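Local atomic coordinates of intracellular protease/amidase (Salmonella enterica subsp. enterica serovar Typhimurium, PDB entry 4K2H), a protein that is a zinc-binding member of the DJ-1/PfpI family that may act as a peptidase, although its function is not established. Residues Asp25-Leu30 with Ala168-Asp173; Ala142-Val145 with Leu150-Gly153. The protein carries 1 engineered substitution. All blocks are in the same frame, centred on the assembly; numbering follows the deposited sequence.

Contact 1: residues Asp25-Leu30 with Ala168-Asp173. With ZN (zinc ion), chain P.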
loop_
_atom_site.group_PDB
_atom_site.type_symbol
_atom_site.label_atom_id
_atom_site.label_comp_id
_atom_site.label_asym_id
_atom_site.label_seq_id
_atom_site.Cartn_x
_atom_site.Cartn_y
_atom_site.Cartn_z
ATOM N N ASP A 25 -3.488 -0.010 -6.583
ATOM C CA ASP A 25 -2.311 -0.222 -7.429
ATOM C C ASP A 25 -2.513 -1.445 -8.355
ATOM O O ASP A 25 -2.251 -1.394 -9.561
ATOM C CB ASP A 25 -1.061 -0.362 -6.542
ATOM C CG ASP A 25 0.104 -0.979 -7.241
ATOM O OD1 ASP A 25 1.024 -0.223 -7.560
ATOM O OD2 ASP A 25 0.169 -2.232 -7.443
ATOM N N ILE A 26 -2.973 -2.546 -7.790
ATOM C CA ILE A 26 -3.133 -3.776 -8.601
ATOM C C ILE A 26 -4.138 -3.524 -9.729
ATOM O O ILE A 26 -3.838 -3.757 -10.910
ATOM C CB ILE A 26 -3.594 -4.960 -7.733
ATOM C CG1 ILE A 26 -2.509 -5.318 -6.712
ATOM C CG2 ILE A 26 -3.956 -6.177 -8.585
ATOM C CD1 ILE A 26 -1.193 -5.728 -7.323
ATOM N N LEU A 27 -5.305 -3.000 -9.364
ATOM C CA LEU A 27 -6.348 -2.698 -10.323
ATOM C C LEU A 27 -5.838 -1.789 -11.436
ATOM O O LEU A 27 -6.099 -2.055 -12.624
ATOM C CB LEU A 27 -7.568 -2.075 -9.645
ATOM C CG LEU A 27 -8.378 -2.942 -8.653
ATOM C CD1 LEU A 27 -9.359 -2.082 -7.857
ATOM C CD2 LEU A 27 -9.147 -4.034 -9.367
ATOM N N ARG A 28 -5.116 -0.736 -11.071
ATOM C CA ARG A 28 -4.645 0.222 -12.058
ATOM C C ARG A 28 -3.496 -0.341 -12.900
ATOM O O ARG A 28 -3.329 0.074 -14.038
ATOM C CB ARG A 28 -4.275 1.597 -11.422
ATOM C CG ARG A 28 -5.461 2.555 -11.332
ATOM C CD ARG A 28 -5.175 3.880 -10.595
ATOM N NE ARG A 28 -6.386 4.705 -10.407
ATOM C CZ ARG A 28 -6.532 5.728 -9.556
ATOM N NH1 ARG A 28 -5.557 6.131 -8.732
ATOM N NH2 ARG A 28 -7.706 6.347 -9.494
ATOM N N ARG A 29 -2.723 -1.295 -12.381
ATOM C CA ARG A 29 -1.704 -1.956 -13.220
ATOM C C ARG A 29 -2.368 -2.716 -14.356
ATOM O O ARG A 29 -1.830 -2.784 -15.453
ATOM C CB ARG A 29 -0.851 -2.936 -12.433
ATOM C CG ARG A 29 0.338 -2.314 -11.740
ATOM C CD ARG A 29 0.922 -3.267 -10.743
ATOM N NE ARG A 29 1.669 -2.547 -9.736
ATOM C CZ ARG A 29 2.917 -2.134 -9.880
ATOM N NH1 ARG A 29 3.589 -2.393 -10.985
ATOM N NH2 ARG A 29 3.497 -1.454 -8.886
ATOM N N LEU A 30 -3.543 -3.274 -14.084
ATOM C CA LEU A 30 -4.342 -3.979 -15.099
ATOM C C LEU A 30 -5.240 -3.053 -15.887
ATOM O O LEU A 30 -6.200 -3.512 -16.464
ATOM C CB LEU A 30 -5.222 -4.998 -14.409
ATOM C CG LEU A 30 -4.400 -6.084 -13.743
ATOM C CD1 LEU A 30 -5.203 -6.752 -12.664
ATOM C CD2 LEU A 30 -3.944 -7.087 -14.796
ATOM N N ALA A 168 -9.340 -10.581 -11.281
ATOM C CA ALA A 168 -9.576 -11.708 -12.142
ATOM C C ALA A 168 -11.071 -11.843 -12.368
ATOM O O ALA A 168 -11.527 -12.057 -13.483
ATOM C CB ALA A 168 -9.018 -12.961 -11.504
ATOM N N ARG A 169 -11.842 -11.697 -11.303
ATOM C CA ARG A 169 -13.288 -11.690 -11.426
ATOM C C ARG A 169 -13.811 -10.552 -12.344
ATOM O O ARG A 169 -14.669 -10.782 -13.210
ATOM C CB ARG A 169 -13.885 -11.574 -10.051
ATOM C CG ARG A 169 -15.388 -11.574 -10.057
ATOM C CD ARG A 169 -15.988 -12.952 -10.283
ATOM N NE ARG A 169 -17.300 -12.877 -9.658
ATOM C CZ ARG A 169 -17.574 -13.236 -8.408
ATOM N NH1 ARG A 169 -18.802 -13.065 -7.950
ATOM N NH2 ARG A 169 -16.651 -13.799 -7.633
ATOM N N LEU A 170 -13.302 -9.337 -12.165
ATOM C CA LEU A 170 -13.663 -8.219 -13.056
ATOM C C LEU A 170 -13.278 -8.449 -14.521
ATOM O O LEU A 170 -14.015 -8.044 -15.430
ATOM C CB LEU A 170 -13.026 -6.912 -12.602
ATOM C CG LEU A 170 -13.597 -6.275 -11.330
ATOM C CD1 LEU A 170 -12.630 -5.243 -10.797
ATOM C CD2 LEU A 170 -14.960 -5.650 -11.580
ATOM N N LEU A 171 -12.121 -9.072 -14.740
ATOM C CA LEU A 171 -11.621 -9.288 -16.096
ATOM C C LEU A 171 -12.190 -10.560 -16.733
ATOM O O LEU A 171 -12.135 -10.703 -17.936
ATOM C CB LEU A 171 -10.092 -9.337 -16.120
ATOM C CG LEU A 171 -9.354 -8.024 -15.821
ATOM C CD1 LEU A 171 -7.858 -8.194 -16.021
ATOM C CD2 LEU A 171 -9.855 -6.889 -16.707
ATOM N N GLY A 172 -12.704 -11.476 -15.912
ATOM C CA GLY A 172 -13.214 -12.772 -16.372
ATOM C C GLY A 172 -12.127 -13.621 -17.001
ATOM O O GLY A 172 -12.388 -14.345 -17.941
ATOM N N ASP A 173 -10.911 -13.540 -16.461
ATOM C CA ASP A 173 -9.735 -14.129 -17.074
ATOM C C ASP A 173 -8.532 -13.961 -16.143
ATOM O O ASP A 173 -8.105 -12.831 -15.867
ATOM C CB ASP A 173 -9.435 -13.446 -18.422
ATOM C CG ASP A 173 -8.342 -14.156 -19.224
ATOM O OD1 ASP A 173 -7.912 -15.266 -18.827
ATOM O OD2 ASP A 173 -7.913 -13.595 -20.261
HETATM ZN ZN ZN P . 1.150 1.863 -7.773
#
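Leu27 and Leu170 meet through single methyl groups, CD2 of Leu27 lying 4.0 Å from CD1 of Leu170, and their side chains cross at about a right angle. The CB of Leu27 does not point at the other helix, but with CG anti to the carbonyl carbon (chi1 -66°) the end of the side chain comes nearer and brings CD2 to Leu170. A second apolar pair forms where Leu30, roughly one turn after Leu27, meets Leu171, the residue after Leu170: Leu30 CD2 approaches Leu171 CD1 to 4.2 Å. Leu30 is the first residue past helix 17-29, Leu171 the last of helix 159-171. No hydrogen bond links the segments, and only about 130 Å² is buried between them. Other side chains join the packing: Leu27 and Leu170 both rest on Val7 of strand 6-11, and Ser167 of helix 159-171 touches Leu27 and Leu30.

A salt bridge lies on the far side of helix 17-29, where Arg29 reaches back one turn to Asp25, NE standing 2.8 Å from OD2 with a nearly straight N-H...O angle of 169°. OD2 lies in the guanidinium plane and is met on its syn side, though the donor stands 31° out of the carboxylate plane; NH2 adds a weak bond to OD1.

Metal binding uses the other carboxylate oxygen: Asp25 OD1 binds the zinc ion at 2.1 Å. With OD2 held by Arg29, the carboxylate is gripped at both oxygens, which probably fixes its rotation. Glu16, Glu17 and His49 of the second subunit complete the zinc site.

The arrangement thus joins two helices beside the parallel sheet of an alpha/beta DJ-1/PfpI fold by leucine packing, while the opposite side of helix 17-29 contributes to an intersubunit zinc site.

Contact 2: residues Ala142-Val145 with Leu150-Gly153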
loop_
_atom_site.group_PDB
_atom_site.type_symbol
_atom_site.label_atom_id
_atom_site.label_comp_id
_atom_site.label_asym_id
_atom_site.label_seq_id
_atom_site.Cartn_x
_atom_site.Cartn_y
_atom_site.Cartn_z
ATOM N N ALA A 142 -10.696 -17.786 5.778
ATOM C CA ALA A 142 -9.816 -17.926 4.618
ATOM C C ALA A 142 -9.281 -16.549 4.211
ATOM O O ALA A 142 -9.898 -15.535 4.517
ATOM C CB ALA A 142 -10.569 -18.558 3.462
ATOM N N PRO A 143 -8.132 -16.517 3.509
ATOM C CA PRO A 143 -7.558 -15.265 3.022
ATOM C C PRO A 143 -8.551 -14.407 2.255
ATOM O O PRO A 143 -8.642 -13.191 2.493
ATOM C CB PRO A 143 -6.419 -15.748 2.100
ATOM C CG PRO A 143 -5.971 -17.033 2.730
ATOM C CD PRO A 143 -7.236 -17.668 3.265
ATOM N N VAL A 144 -9.259 -15.051 1.330
ATOM C CA VAL A 144 -10.235 -14.439 0.490
ATOM C C VAL A 144 -11.424 -15.394 0.387
ATOM O O VAL A 144 -11.259 -16.574 0.108
ATOM C CB VAL A 144 -9.659 -14.164 -0.911
ATOM C CG1 VAL A 144 -10.706 -13.534 -1.816
ATOM C CG2 VAL A 144 -8.460 -13.233 -0.822
ATOM N N VAL A 145 -12.620 -14.871 0.609
ATOM C CA VAL A 145 -13.863 -15.626 0.517
ATOM C C VAL A 145 -14.688 -15.013 -0.578
ATOM O O VAL A 145 -14.788 -13.771 -0.642
ATOM C CB VAL A 145 -14.636 -15.520 1.827
ATOM C CG1 VAL A 145 -16.012 -16.177 1.716
ATOM C CG2 VAL A 145 -13.816 -16.142 2.938
ATOM N N LEU A 150 -20.200 -10.963 -3.389
ATOM C CA LEU A 150 -19.478 -10.532 -2.196
ATOM C C LEU A 150 -18.119 -11.194 -2.197
ATOM O O LEU A 150 -18.031 -12.443 -2.165
ATOM C CB LEU A 150 -20.260 -10.947 -0.955
ATOM C CG LEU A 150 -19.673 -10.459 0.369
ATOM C CD1 LEU A 150 -19.666 -8.929 0.517
ATOM C CD2 LEU A 150 -20.486 -11.115 1.463
ATOM N N ILE A 151 -17.080 -10.375 -2.321
ATOM C CA ILE A 151 -15.693 -10.817 -2.278
ATOM C C ILE A 151 -15.028 -10.123 -1.082
ATOM O O ILE A 151 -14.845 -8.896 -1.082
ATOM C CB ILE A 151 -14.949 -10.438 -3.588
ATOM C CG1 ILE A 151 -15.653 -11.062 -4.792
ATOM C CG2 ILE A 151 -13.484 -10.870 -3.552
ATOM C CD1 ILE A 151 -14.887 -10.972 -6.097
ATOM N N SER A 152 -14.680 -10.896 -0.063
ATOM C CA SER A 152 -14.099 -10.343 1.160
ATOM C C SER A 152 -12.664 -10.776 1.327
ATOM O O SER A 152 -12.245 -11.802 0.811
ATOM C CB SER A 152 -14.939 -10.737 2.387
ATOM O OG SER A 152 -15.146 -12.145 2.451
ATOM N N GLY A 153 -11.904 -9.970 2.052
ATOM C CA GLY A 153 -10.467 -10.144 2.226
ATOM C C GLY A 153 -10.244 -10.139 3.715
ATOM O O GLY A 153 -10.878 -9.385 4.419
HETATM O O HOH W 1 -17.229 -12.775 1.016
#
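Val145 and Ser152 form an antiparallel hydrogen-bonded pair, each backbone N-H answering the other's carbonyl. Ser152 N gives a bond of 2.9 Å to Val145 O, nearly along the C=O axis. The return bond, from Val145 N to Ser152 O, is 3.1 Å long, its donor tilted 29° from the carbonyl plane. Ser152 O is also approached by Val144 CA in a CA-H...O contact, and Val145 O by Ile151 CA at 3.5 Å.

A water 3.1 Å from Val145 O probably donates to it, and is hydrogen-bonded to Ser152 OG at 2.6 Å. The hydroxyl, between backbone N and carbonyl carbon (chi1 53°), packs against Val145 CB and is also hydrogen-bonded to the backbone N of Val125, just after strand 123-124 of the same chain.

Val144 and Gly153 make the adjoining non-hydrogen-bonded pair. Pro143 O meets Gly153 CA at 3.6 Å, and Val144 CG1 touches Ile151 CG2. Backbone hydrogen bonds pair Pro143 with Lys154, Ile151 with Ile102, and Gly153 with Pro104 and Ala106. Strands 144-147 and 150-153 form an antiparallel beta hairpin, whose second strand runs beside 101-104, an outermost strand of the parallel sheet within this chain.

In the fold
From the N terminus, strand 6-11 leads into helix 17-29, whose last turn supplies the first half of contact 1. The chain then runs through the rest of the parallel sheet and its helices before reaching contact 2, which closes the hairpin around the turn at 148-149. Helix 159-171 is the next element after strand 150-153, and its end closes contact 1, so the hairpin lies wholly within that 137-residue loop. The centres are about 16 Å apart, yet the two contacts touch where Arg169 packs on Ile151. Contact 1 thus joins two helices, and contact 2 carries the hairpin beside strand 101-104.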